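Local atomic coordinates of protein HIRA (Homo sapiens, PDB entry 5YJE), a protein that cooperates with ASF1A as a histone chaperone to promote replication-independent chromatin assembly and is required for the periodic repression of histone gene transcription during the cell cycle. Residues G142-A147 / V156-R161. Numbering follows the deposited sequence.
Sequences GSYVMA and VWDVHR
The two middle strands of a four-stranded antiparallel sheet, 144-149 and 153-158, form a beta hairpin in which Val145 and Trp157 are the hydrogen-bonded pair: Val145 N donates to Trp157 O and Trp157 N to Val145 O, both over 2.9 Å. Beyond the last bridge, Val159 N still reaches Ser143 O at 2.8 Å. On the face of Tyr144, Met146, Val156 and Asp158, Val156 CG2 lies 3.9 Å from Met146 CG. Tyr144 CG sits beside its backbone N (chi1 -67°), which turns the ring toward Asp158, CE1 3.7 Å from Asp158 CB. Asp158 OD1 accepts Arg161 N from above the carboxylate plane, an Asx motif, while OD2 forms a salt bridge with Arg161 NH1 whose hydrogen bond is weak and strongly bent (125°). Tyr144 OH lies at the guanidinium edge, 3.6 Å from NH1. With an alanine at Asp158, Arg161 would lose its acceptor and carboxylate mate, probably leaving the turn less firmly held. On the face of Val145 and Trp157, Val145 CG2 packs 3.8 Å from Val159 CG1, just past the strand end, and both valines touch Val105 of the adjoining sheet. Ala147 CB meets the edge of the Trp157 indole, whose NE1 bonds to Leu209 O of the second subunit. Tyr144 and Met146 touch Leu187 of the next sheet. This packing between sheets, in HIRA's C-terminal TUP1-like enhancer of split region, is consistent with a beta-propeller blade.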
loop_
_atom_site.group_PDB
_atom_site.type_symbol
_atom_site.label_atom_id
_atom_site.label_comp_id
_atom_site.label_asym_id
_atom_site.label_seq_id
_atom_site.Cartn_x
_atom_site.Cartn_y
_atom_site.Cartn_z
ATOM N N GLY B 142 22.917 1.348 0.980
ATOM C CA GLY B 142 22.617 0.271 1.909
ATOM C C GLY B 142 21.845 -0.833 1.214
ATOM O O GLY B 142 22.216 -1.307 0.135
ATOM N N SER B 143 20.736 -1.232 1.810
ATOM C CA SER B 143 19.914 -2.307 1.270
ATOM C C SER B 143 18.790 -1.807 0.377
ATOM O O SER B 143 17.877 -2.580 0.055
ATOM C CB SER B 143 19.341 -3.139 2.416
ATOM O OG SER B 143 20.392 -3.587 3.260
ATOM N N TYR B 144 18.817 -0.532 -0.008
ATOM C CA TYR B 144 17.813 0.038 -0.891
ATOM C C TYR B 144 18.310 -0.007 -2.330
ATOM O O TYR B 144 19.432 0.426 -2.629
ATOM C CB TYR B 144 17.470 1.471 -0.473
ATOM C CG TYR B 144 16.771 1.565 0.879
ATOM C CD1 TYR B 144 15.419 1.257 1.012
ATOM C CD2 TYR B 144 17.466 1.964 2.020
ATOM C CE1 TYR B 144 14.771 1.352 2.268
ATOM C CE2 TYR B 144 16.833 2.045 3.272
ATOM C CZ TYR B 144 15.490 1.745 3.386
ATOM O OH TYR B 144 14.878 1.847 4.620
ATOM N N VAL B 145 17.479 -0.554 -3.211
ATOM C CA VAL B 145 17.762 -0.642 -4.633
ATOM C C VAL B 145 16.719 0.185 -5.355
ATOM O O VAL B 145 15.518 0.022 -5.117
ATOM C CB VAL B 145 17.752 -2.101 -5.140
ATOM C CG1 VAL B 145 17.960 -2.139 -6.661
ATOM C CG2 VAL B 145 18.840 -2.908 -4.434
ATOM N N MET B 146 17.180 1.071 -6.224
ATOM C CA MET B 146 16.322 1.963 -6.986
ATOM C C MET B 146 16.538 1.698 -8.471
ATOM O O MET B 146 17.671 1.691 -8.945
ATOM C CB MET B 146 16.615 3.426 -6.641
ATOM C CG MET B 146 15.777 4.414 -7.433
ATOM S SD MET B 146 15.923 6.150 -6.909
ATOM C CE MET B 146 17.565 6.625 -7.353
ATOM N N ALA B 147 15.453 1.478 -9.197
ATOM C CA ALA B 147 15.496 1.310 -10.639
ATOM C C ALA B 147 14.683 2.418 -11.306
ATOM O O ALA B 147 13.512 2.631 -10.960
ATOM C CB ALA B 147 14.964 -0.070 -11.035
ATOM N N VAL B 156 11.773 1.654 -5.729
ATOM C CA VAL B 156 12.724 1.478 -4.641
ATOM C C VAL B 156 12.269 0.278 -3.834
ATOM O O VAL B 156 11.093 0.165 -3.471
ATOM C CB VAL B 156 12.855 2.719 -3.733
ATOM C CG1 VAL B 156 13.904 2.476 -2.643
ATOM C CG2 VAL B 156 13.201 3.963 -4.554
ATOM N N TRP B 157 13.195 -0.632 -3.584
ATOM C CA TRP B 157 12.938 -1.791 -2.757
ATOM C C TRP B 157 13.933 -1.806 -1.615
ATOM O O TRP B 157 15.106 -1.451 -1.786
ATOM C CB TRP B 157 13.044 -3.082 -3.554
ATOM C CG TRP B 157 12.045 -3.219 -4.643
ATOM C CD1 TRP B 157 10.764 -3.694 -4.537
ATOM C CD2 TRP B 157 12.253 -2.923 -6.029
ATOM N NE1 TRP B 157 10.153 -3.693 -5.775
ATOM C CE2 TRP B 157 11.047 -3.226 -6.708
ATOM C CE3 TRP B 157 13.338 -2.436 -6.760
ATOM C CZ2 TRP B 157 10.902 -3.050 -8.080
ATOM C CZ3 TRP B 157 13.197 -2.259 -8.128
ATOM C CH2 TRP B 157 11.991 -2.569 -8.773
ATOM N N ASP B 158 13.433 -2.177 -0.448
ATOM C CA ASP B 158 14.263 -2.513 0.700
ATOM C C ASP B 158 14.545 -4.003 0.567
ATOM O O ASP B 158 13.702 -4.831 0.904
ATOM C CB ASP B 158 13.526 -2.160 1.990
ATOM C CG ASP B 158 14.310 -2.493 3.244
ATOM O OD1 ASP B 158 15.255 -3.308 3.206
ATOM O OD2 ASP B 158 13.937 -1.965 4.308
ATOM N N VAL B 159 15.720 -4.368 0.047
ATOM C CA VAL B 159 15.937 -5.802 -0.159
ATOM C C VAL B 159 16.204 -6.508 1.163
ATOM O O VAL B 159 15.995 -7.718 1.261
ATOM C CB VAL B 159 17.073 -6.101 -1.164
ATOM C CG1 VAL B 159 16.778 -5.457 -2.516
ATOM C CG2 VAL B 159 18.386 -5.647 -0.622
ATOM N N HIS B 160 16.641 -5.782 2.192
ATOM C CA HIS B 160 16.802 -6.401 3.502
ATOM C C HIS B 160 15.458 -6.827 4.071
ATOM O O HIS B 160 15.277 -7.989 4.452
ATOM C CB HIS B 160 17.510 -5.451 4.463
ATOM C CG HIS B 160 17.833 -6.068 5.791
ATOM N ND1 HIS B 160 18.871 -6.962 5.964
ATOM C CD2 HIS B 160 17.257 -5.918 7.009
ATOM C CE1 HIS B 160 18.919 -7.334 7.231
ATOM N NE2 HIS B 160 17.950 -6.716 7.886
ATOM N N ARG B 161 14.492 -5.901 4.131
ATOM C CA ARG B 161 13.153 -6.275 4.564
ATOM C C ARG B 161 12.359 -6.976 3.469
ATOM O O ARG B 161 11.346 -7.614 3.770
ATOM C CB ARG B 161 12.381 -5.047 5.057
ATOM C CG ARG B 161 12.979 -4.369 6.287
ATOM C CD ARG B 161 12.085 -3.206 6.776
ATOM N NE ARG B 161 12.657 -2.466 7.913
ATOM C CZ ARG B 161 13.143 -1.220 7.862
ATOM N NH1 ARG B 161 13.130 -0.528 6.723
ATOM N NH2 ARG B 161 13.633 -0.650 8.963
#